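Local coordinates for protein putative aspartyl-tRNA synthetase (Leishmania major, PDB 6OD8) that probably catalyses the ATP-dependent attachment of L-aspartate to its cognate tRNA, tRNA(Asp), with release of AMP and diphosphate, at residues A[405-410]-A[446-451]; A[420-425]-A[467-472]. All coordinates share one frame; numbering follows the deposited sequence.

Interaction 1. Residues A[405-410]-A[446-451]; sequences MHCIEL and FISDRF. With EDO (1,2-ethanediol), chain E.
Cys407 SG and Ser448 OG lie side by side, 3.3 Å apart, each side-chain bond turned roughly at right angles to the line between them, and this pair carries most of the contact. Cys407 sits on the side of helix 404-412 that looks at strand 445-449; with SG anti to its carbonyl carbon (chi1 -69°), the sulfur is directed at the strand. Ser448 answers with OG turned anti to the backbone N (chi1 -180°), which brings the hydroxyl toward the helix. Its CB lies 3.8 Å from Cys407 SG. Two residues earlier on the strand, Phe446 offers CE1 to the same sulfur at 4.4 Å, approached obliquely. Phe446 itself stacks on Phe476 of strand 472-477 and packs against Leu433 and Val437 of helix 427-441, so Cys407 touches the margin of a larger apolar cluster. Asp449 faces elsewhere: its OD2 accepts a weak hydrogen bond of 3.2 Å from O1 of a 1,2-ethanediol, probably a crystallisation solute, while Tyr324 and Tyr325 hold its two carboxylate oxygens. This is helix-on-sheet packing in the region of the class II synthetase family, where a short helix directly after strand 400-403 lies against the neighbouring parallel strand. The chemistry is a soft one. A polarisable thiol and a hydroxyl are close neighbours in a buried setting beside an apolar ring, and no clear hydrogen-bond partner for Ser448 OG is found in the model; such a setting would probably draw on dispersion.

Interaction 2. Residues A[420-425]-A[467-472]; sequences APTDDI and VRFTNS
Thr422 lays its methyl, CG2, against two neighbours at once, 4.0 Å from Phe469 CZ and 4.1 Å from Arg468 CD. Its side chain runs at about a right angle to both. The methyl gets there because CG2 stands anti to the carbonyl carbon while OG1 takes the place between backbone N and carbonyl carbon (chi1 48°), so that a hydrocarbon branch faces 467-472. Pro421 contributes through its backbone: its carbonyl O lies in the plane of the Phe469 ring, at the edge, 3.7 Å from CE1 and 3.8 Å from CZ, where the slightly positive ring hydrogens would favour an oxygen. Arg468 CD reaches the methyl along an extended run from CA, and the bend at chi3 (-53°) then turns the guanidinium aside to a salt bridge with Asp466; its NH2 also sits in the Phe469 ring plane, at the edge. The threonine and proline are held in place by a type I turn from Ala420 to Asp423, in which Asp423 N bonds Ala420 O at 3.0 Å. A second tie, from Ala420 N to Asp423 OD2 at 2.8 Å, is nearly straight (171°) and arrives from above the carboxylate plane. Two loops thus meet, the one leading into helix 427-441 and the one leading into strand 472-477. No hydrogen bond crosses between them: a methyl meets a methylene and, obliquely, a ring, with a backbone carbonyl O at the ring edge, in a partly buried site where Pro421 and Arg468 are exposed.

In the fold
Interaction 1 is the core contact and interaction 2 the more peripheral one, their centres about 9 Å apart within the class II synthetase family region. The segments alternate along the chain. What joins the two contacts is a pair of probable hydrogen bonds, Arg450 N with Ser472 O (2.7 Å) and Phe451 O with Thr470 OG1 (2.8 Å), together with the packing of Met405 of helix 404-412 on Phe469. The same helix therefore borders both. In interaction 1 a helix rests on the sheet through buried sulfur, hydroxyl and ring; in interaction 2, loops touch through a methyl and a ring edge, while an arginine keeps its charge paired nearby.

Interaction 1. Residues A[405-410]-A[446-451]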
ATOM      1  N   MET A 405     -30.218  10.559 -15.728  1.00 23.66           N
ATOM      2  CA  MET A 405     -31.615  10.646 -16.158  1.00 22.02           C
ATOM      3  C   MET A 405     -31.887   9.729 -17.337  1.00 25.58           C
ATOM      4  O   MET A 405     -32.987   9.182 -17.444  1.00 27.94           O
ATOM      5  CB  MET A 405     -31.992  12.091 -16.493  1.00 23.65           C
ATOM      6  CG  MET A 405     -32.003  12.990 -15.261  1.00 29.95           C
ATOM      7  SD  MET A 405     -32.632  14.648 -15.650  1.00 51.80           S
ATOM      8  CE  MET A 405     -31.142  15.390 -16.321  1.00 50.64           C
ATOM      9  N   HIS A 406     -30.894   9.513 -18.208  1.00 25.24           N
ATOM     10  CA  HIS A 406     -31.083   8.533 -19.271  1.00 27.83           C
ATOM     11  C   HIS A 406     -30.997   7.107 -18.745  1.00 24.64           C
ATOM     12  O   HIS A 406     -31.612   6.208 -19.325  1.00 22.05           O
ATOM     13  CB  HIS A 406     -30.082   8.787 -20.397  1.00 26.67           C
ATOM     14  CG  HIS A 406     -30.321  10.083 -21.113  1.00 32.77           C
ATOM     15  ND1 HIS A 406     -31.350  10.259 -22.014  1.00 35.08           N
ATOM     16  CD2 HIS A 406     -29.683  11.277 -21.033  1.00 33.82           C
ATOM     17  CE1 HIS A 406     -31.327  11.499 -22.471  1.00 33.33           C
ATOM     18  NE2 HIS A 406     -30.339  12.144 -21.877  1.00 33.99           N
ATOM     19  N   CYS A 407     -30.235   6.873 -17.670  1.00 26.29           N
ATOM     20  CA  CYS A 407     -30.284   5.571 -17.014  1.00 22.35           C
ATOM     21  C   CYS A 407     -31.680   5.270 -16.490  1.00 20.52           C
ATOM     22  O   CYS A 407     -32.136   4.125 -16.555  1.00 21.35           O
ATOM     23  CB  CYS A 407     -29.288   5.500 -15.856  1.00 25.05           C
ATOM     24  SG  CYS A 407     -27.542   5.493 -16.333  1.00 26.62           S
ATOM     25  N   ILE A 408     -32.331   6.273 -15.894  1.00 26.01           N
ATOM     26  CA  ILE A 408     -33.716   6.117 -15.462  1.00 26.52           C
ATOM     27  C   ILE A 408     -34.592   5.759 -16.653  1.00 25.78           C
ATOM     28  O   ILE A 408     -35.452   4.872 -16.569  1.00 29.08           O
ATOM     29  CB  ILE A 408     -34.216   7.400 -14.771  1.00 28.95           C
ATOM     30  CG1 ILE A 408     -33.483   7.654 -13.450  1.00 33.06           C
ATOM     31  CG2 ILE A 408     -35.762   7.338 -14.575  1.00 25.78           C
ATOM     32  CD1 ILE A 408     -33.830   6.679 -12.352  1.00 29.40           C
ATOM     33  N   GLU A 409     -34.411   6.464 -17.775  1.00 25.95           N
ATOM     34  CA  GLU A 409     -35.263   6.202 -18.936  1.00 29.89           C
ATOM     35  C   GLU A 409     -35.036   4.798 -19.471  1.00 29.35           C
ATOM     36  O   GLU A 409     -35.982   4.145 -19.920  1.00 26.87           O
ATOM     37  CB  GLU A 409     -35.003   7.231 -20.037  1.00 37.05           C
ATOM     38  CG  GLU A 409     -35.390   8.650 -19.680  1.00 47.90           C
ATOM     39  CD  GLU A 409     -34.958   9.637 -20.748  1.00 67.20           C
ATOM     40  OE1 GLU A 409     -34.610   9.185 -21.864  1.00 75.58           O
ATOM     41  OE2 GLU A 409     -34.957  10.858 -20.469  1.00 69.04           O
ATOM     42  N   LEU A 410     -33.789   4.318 -19.421  1.00 29.98           N
ATOM     43  CA  LEU A 410     -33.481   2.971 -19.896  1.00 29.69           C
ATOM     44  C   LEU A 410     -34.158   1.918 -19.027  1.00 28.25           C
ATOM     45  O   LEU A 410     -34.768   0.968 -19.543  1.00 28.45           O
ATOM     46  CB  LEU A 410     -31.965   2.766 -19.927  1.00 25.39           C
ATOM     47  CG  LEU A 410     -31.404   1.405 -20.367  1.00 26.29           C
ATOM     48  CD1 LEU A 410     -31.979   0.982 -21.711  1.00 29.37           C
ATOM     49  CD2 LEU A 410     -29.887   1.467 -20.433  1.00 23.41           C
ATOM     50  N   PHE A 446     -19.546   0.463 -16.915  1.00 17.91           N
ATOM     51  CA  PHE A 446     -20.075   1.744 -17.377  1.00 18.17           C
ATOM     52  C   PHE A 446     -20.176   2.696 -16.195  1.00 19.14           C
ATOM     53  O   PHE A 446     -20.147   2.287 -15.028  1.00 16.76           O
ATOM     54  CB  PHE A 446     -21.424   1.587 -18.092  1.00 18.91           C
ATOM     55  CG  PHE A 446     -22.603   1.394 -17.165  1.00 20.77           C
ATOM     56  CD1 PHE A 446     -23.375   2.474 -16.781  1.00 23.06           C
ATOM     57  CD2 PHE A 446     -22.931   0.129 -16.679  1.00 16.74           C
ATOM     58  CE1 PHE A 446     -24.477   2.310 -15.929  1.00 22.93           C
ATOM     59  CE2 PHE A 446     -23.997  -0.037 -15.805  1.00 23.07           C
ATOM     60  CZ  PHE A 446     -24.773   1.047 -15.444  1.00 24.94           C
ATOM     61  N   ILE A 447     -20.250   3.984 -16.498  1.00 18.26           N
ATOM     62  CA  ILE A 447     -20.471   4.958 -15.439  1.00 19.60           C
ATOM     63  C   ILE A 447     -21.821   5.626 -15.662  1.00 19.43           C
ATOM     64  O   ILE A 447     -22.237   5.823 -16.804  1.00 19.58           O
ATOM     65  CB  ILE A 447     -19.321   5.985 -15.340  1.00 26.86           C
ATOM     66  CG1 ILE A 447     -19.460   7.082 -16.380  1.00 27.69           C
ATOM     67  CG2 ILE A 447     -17.982   5.289 -15.512  1.00 23.90           C
ATOM     68  CD1 ILE A 447     -20.149   8.346 -15.873  1.00 28.38           C
ATOM     69  N   SER A 448     -22.510   5.934 -14.557  1.00 18.76           N
ATOM     70  CA  SER A 448     -23.743   6.705 -14.537  1.00 17.96           C
ATOM     71  C   SER A 448     -23.404   8.070 -13.968  1.00 18.66           C
ATOM     72  O   SER A 448     -22.895   8.159 -12.848  1.00 19.04           O
ATOM     73  CB  SER A 448     -24.825   6.035 -13.683  1.00 18.57           C
ATOM     74  OG  SER A 448     -26.037   6.814 -13.687  1.00 23.43           O
ATOM     75  N   ASP A 449     -23.727   9.118 -14.726  1.00 23.41           N
ATOM     76  CA  ASP A 449     -23.248  10.474 -14.505  1.00 21.50           C
ATOM     77  C   ASP A 449     -24.351  11.367 -13.932  1.00 19.40           C
ATOM     78  O   ASP A 449     -25.483  11.352 -14.421  1.00 20.65           O
ATOM     79  CB  ASP A 449     -22.744  11.035 -15.839  1.00 19.76           C
ATOM     80  CG  ASP A 449     -22.082  12.356 -15.691  1.00 29.01           C
ATOM     81  OD1 ASP A 449     -21.420  12.550 -14.649  1.00 25.01           O
ATOM     82  OD2 ASP A 449     -22.218  13.200 -16.611  1.00 24.21           O
ATOM     83  N   ARG A 450     -24.001  12.151 -12.902  1.00 21.76           N
ATOM     84  CA  ARG A 450     -24.833  13.201 -12.306  1.00 21.56           C
ATOM     85  C   ARG A 450     -25.916  12.634 -11.398  1.00 25.70           C
ATOM     86  O   ARG A 450     -27.110  12.684 -11.730  1.00 21.57           O
ATOM     87  CB  ARG A 450     -25.476  14.085 -13.379  1.00 26.24           C
ATOM     88  CG  ARG A 450     -24.700  15.312 -13.756  1.00 37.96           C
ATOM     89  CD  ARG A 450     -25.585  16.292 -14.528  1.00 50.14           C
ATOM     90  NE  ARG A 450     -24.913  17.574 -14.725  1.00 58.57           N
ATOM     91  CZ  ARG A 450     -25.537  18.746 -14.791  1.00 62.72           C
ATOM     92  NH1 ARG A 450     -26.858  18.799 -14.674  1.00 62.03           N
ATOM     93  NH2 ARG A 450     -24.839  19.862 -14.967  1.00 61.75           N
ATOM     94  N   PHE A 451     -25.520  12.153 -10.227  1.00 22.95           N
ATOM     95  CA  PHE A 451     -26.468  11.504  -9.332  1.00 17.29           C
ATOM     96  C   PHE A 451     -27.343  12.527  -8.616  1.00 23.06           C
ATOM     97  O   PHE A 451     -26.931  13.676  -8.428  1.00 19.10           O
ATOM     98  CB  PHE A 451     -25.733  10.656  -8.298  1.00 21.14           C
ATOM     99  CG  PHE A 451     -25.633   9.218  -8.682  1.00 24.40           C
ATOM    100  CD1 PHE A 451     -26.250   8.236  -7.927  1.00 26.64           C
ATOM    101  CD2 PHE A 451     -24.944   8.856  -9.823  1.00 19.58           C
ATOM    102  CE1 PHE A 451     -26.163   6.885  -8.289  1.00 20.90           C
ATOM    103  CE2 PHE A 451     -24.856   7.535 -10.195  1.00 19.26           C
ATOM    104  CZ  PHE A 451     -25.472   6.543  -9.431  1.00 20.70           C
TER
HETATM  105  C1  EDO E 603     -22.945  11.539 -19.597  1.00 46.52           C
HETATM  106  O1  EDO E 603     -21.541  11.676 -19.366  1.00 46.88           O
HETATM  107  C2  EDO E 603     -23.187  10.652 -20.817  1.00 42.82           C
HETATM  108  O2  EDO E 603     -23.210  11.433 -22.017  1.00 50.47           O

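Interaction 2. Residues A[420-425]-A[467-472]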
ATOM      1  N   ALA A 420     -39.168   8.195 -11.468  1.00 37.31           N
ATOM      2  CA  ALA A 420     -38.961   9.611 -11.740  1.00 38.52           C
ATOM      3  C   ALA A 420     -37.474   9.890 -11.954  1.00 32.32           C
ATOM      4  O   ALA A 420     -36.620   9.101 -11.536  1.00 31.15           O
ATOM      5  CB  ALA A 420     -39.496  10.457 -10.588  1.00 38.94           C
ATOM      6  N   PRO A 421     -37.137  10.998 -12.625  1.00 30.83           N
ATOM      7  CA  PRO A 421     -35.713  11.309 -12.858  1.00 32.06           C
ATOM      8  C   PRO A 421     -34.892  11.449 -11.599  1.00 31.26           C
ATOM      9  O   PRO A 421     -33.659  11.316 -11.669  1.00 29.41           O
ATOM     10  CB  PRO A 421     -35.755  12.640 -13.632  1.00 31.91           C
ATOM     11  CG  PRO A 421     -37.204  13.048 -13.706  1.00 35.11           C
ATOM     12  CD  PRO A 421     -38.027  11.832 -13.452  1.00 30.13           C
ATOM     13  N   THR A 422     -35.515  11.757 -10.463  1.00 27.27           N
ATOM     14  CA  THR A 422     -34.795  11.926  -9.204  1.00 26.28           C
ATOM     15  C   THR A 422     -34.867  10.689  -8.321  1.00 29.82           C
ATOM     16  O   THR A 422     -34.228  10.660  -7.262  1.00 38.92           O
ATOM     17  CB  THR A 422     -35.339  13.141  -8.437  1.00 33.07           C
ATOM     18  OG1 THR A 422     -36.771  13.082  -8.405  1.00 42.39           O
ATOM     19  CG2 THR A 422     -34.910  14.435  -9.114  1.00 35.57           C
ATOM     20  N   ASP A 423     -35.616   9.666  -8.733  1.00 26.66           N
ATOM     21  CA  ASP A 423     -35.730   8.446  -7.942  1.00 31.12           C
ATOM     22  C   ASP A 423     -34.375   7.748  -7.838  1.00 35.23           C
ATOM     23  O   ASP A 423     -33.498   7.906  -8.691  1.00 37.88           O
ATOM     24  CB  ASP A 423     -36.782   7.506  -8.553  1.00 25.10           C
ATOM     25  CG  ASP A 423     -38.207   7.930  -8.213  1.00 37.80           C
ATOM     26  OD1 ASP A 423     -38.362   8.860  -7.392  1.00 39.85           O
ATOM     27  OD2 ASP A 423     -39.166   7.349  -8.771  1.00 39.81           O
ATOM     28  N   ASP A 424     -34.198   6.978  -6.767  1.00 37.87           N
ATOM     29  CA  ASP A 424     -32.924   6.326  -6.502  1.00 41.03           C
ATOM     30  C   ASP A 424     -32.893   4.945  -7.144  1.00 39.69           C
ATOM     31  O   ASP A 424     -33.905   4.247  -7.196  1.00 42.38           O
ATOM     32  CB  ASP A 424     -32.679   6.218  -4.997  1.00 47.98           C
ATOM     33  CG  ASP A 424     -32.464   7.579  -4.333  1.00 57.33           C
ATOM     34  OD1 ASP A 424     -32.069   8.544  -5.030  1.00 58.42           O
ATOM     35  OD2 ASP A 424     -32.687   7.678  -3.107  1.00 61.86           O
ATOM     36  N   ILE A 425     -31.727   4.560  -7.637  1.00 40.85           N
ATOM     37  CA  ILE A 425     -31.540   3.262  -8.273  1.00 48.75           C
ATOM     38  C   ILE A 425     -30.976   2.303  -7.220  1.00 50.67           C
ATOM     39  O   ILE A 425     -29.776   2.308  -6.933  1.00 44.80           O
ATOM     40  CB  ILE A 425     -30.644   3.379  -9.508  1.00 47.73           C
ATOM     41  CG1 ILE A 425     -31.261   4.399 -10.484  1.00 43.52           C
ATOM     42  CG2 ILE A 425     -30.491   2.029 -10.173  1.00 54.67           C
ATOM     43  CD1 ILE A 425     -30.546   4.560 -11.809  1.00 38.87           C
ATOM     44  N   VAL A 467     -29.907  22.008  -8.766  1.00 26.45           N
ATOM     45  CA  VAL A 467     -29.356  21.503  -7.505  1.00 29.52           C
ATOM     46  C   VAL A 467     -30.012  20.197  -7.080  1.00 30.61           C
ATOM     47  O   VAL A 467     -29.627  19.616  -6.061  1.00 31.90           O
ATOM     48  CB  VAL A 467     -29.458  22.534  -6.368  1.00 33.16           C
ATOM     49  CG1 VAL A 467     -28.458  23.675  -6.586  1.00 33.36           C
ATOM     50  CG2 VAL A 467     -30.895  23.048  -6.230  1.00 28.53           C
ATOM     51  N   ARG A 468     -31.001  19.722  -7.852  1.00 33.02           N
ATOM     52  CA  ARG A 468     -31.511  18.373  -7.632  1.00 31.85           C
ATOM     53  C   ARG A 468     -30.434  17.321  -7.856  1.00 22.04           C
ATOM     54  O   ARG A 468     -30.570  16.194  -7.366  1.00 25.41           O
ATOM     55  CB  ARG A 468     -32.703  18.072  -8.557  1.00 31.38           C
ATOM     56  CG  ARG A 468     -33.965  18.894  -8.307  1.00 37.16           C
ATOM     57  CD  ARG A 468     -35.052  18.575  -9.351  1.00 35.06           C
ATOM     58  NE  ARG A 468     -34.540  18.709 -10.716  1.00 38.14           N
ATOM     59  CZ  ARG A 468     -35.183  18.318 -11.815  1.00 40.64           C
ATOM     60  NH1 ARG A 468     -36.387  17.767 -11.723  1.00 47.34           N
ATOM     61  NH2 ARG A 468     -34.624  18.483 -13.009  1.00 33.64           N
ATOM     62  N   PHE A 469     -29.382  17.653  -8.608  1.00 19.22           N
ATOM     63  CA  PHE A 469     -28.339  16.709  -8.983  1.00 18.46           C
ATOM     64  C   PHE A 469     -26.977  17.226  -8.529  1.00 17.90           C
ATOM     65  O   PHE A 469     -26.827  18.377  -8.100  1.00 18.13           O
ATOM     66  CB  PHE A 469     -28.357  16.438 -10.499  1.00 24.41           C
ATOM     67  CG  PHE A 469     -29.672  15.858 -10.994  1.00 22.50           C
ATOM     68  CD1 PHE A 469     -29.929  14.496 -10.885  1.00 27.04           C
ATOM     69  CD2 PHE A 469     -30.653  16.682 -11.555  1.00 27.34           C
ATOM     70  CE1 PHE A 469     -31.137  13.952 -11.333  1.00 26.36           C
ATOM     71  CE2 PHE A 469     -31.873  16.148 -12.000  1.00 26.65           C
ATOM     72  CZ  PHE A 469     -32.116  14.778 -11.892  1.00 21.72           C
ATOM     73  N   THR A 470     -25.974  16.353  -8.644  1.00 18.89           N
ATOM     74  CA  THR A 470     -24.642  16.628  -8.125  1.00 17.66           C
ATOM     75  C   THR A 470     -23.597  16.344  -9.188  1.00 20.67           C
ATOM     76  O   THR A 470     -23.831  15.623 -10.167  1.00 20.34           O
ATOM     77  CB  THR A 470     -24.331  15.781  -6.879  1.00 21.17           C
ATOM     78  OG1 THR A 470     -24.506  14.393  -7.204  1.00 20.16           O
ATOM     79  CG2 THR A 470     -25.265  16.168  -5.727  1.00 24.59           C
ATOM     80  N   ASN A 471     -22.431  16.945  -8.971  1.00 20.78           N
ATOM     81  CA  ASN A 471     -21.257  16.732  -9.804  1.00 19.12           C
ATOM     82  C   ASN A 471     -20.592  15.432  -9.362  1.00 18.48           C
ATOM     83  O   ASN A 471     -19.524  15.429  -8.753  1.00 14.69           O
ATOM     84  CB  ASN A 471     -20.297  17.905  -9.656  1.00 16.26           C
ATOM     85  CG  ASN A 471     -20.853  19.186 -10.218  1.00 24.25           C
ATOM     86  OD1 ASN A 471     -21.720  19.154 -11.087  1.00 24.74           O
ATOM     87  ND2 ASN A 471     -20.345  20.325  -9.738  1.00 22.67           N
ATOM     88  N   SER A 472     -21.240  14.315  -9.696  1.00 17.66           N
ATOM     89  CA  SER A 472     -20.814  13.024  -9.157  1.00 17.83           C
ATOM     90  C   SER A 472     -21.185  11.914 -10.131  1.00 23.45           C
ATOM     91  O   SER A 472     -22.030  12.098 -11.003  1.00 21.78           O
ATOM     92  CB  SER A 472     -21.464  12.758  -7.799  1.00 17.37           C
ATOM     93  OG  SER A 472     -22.854  12.565  -7.946  1.00 23.60           O
TER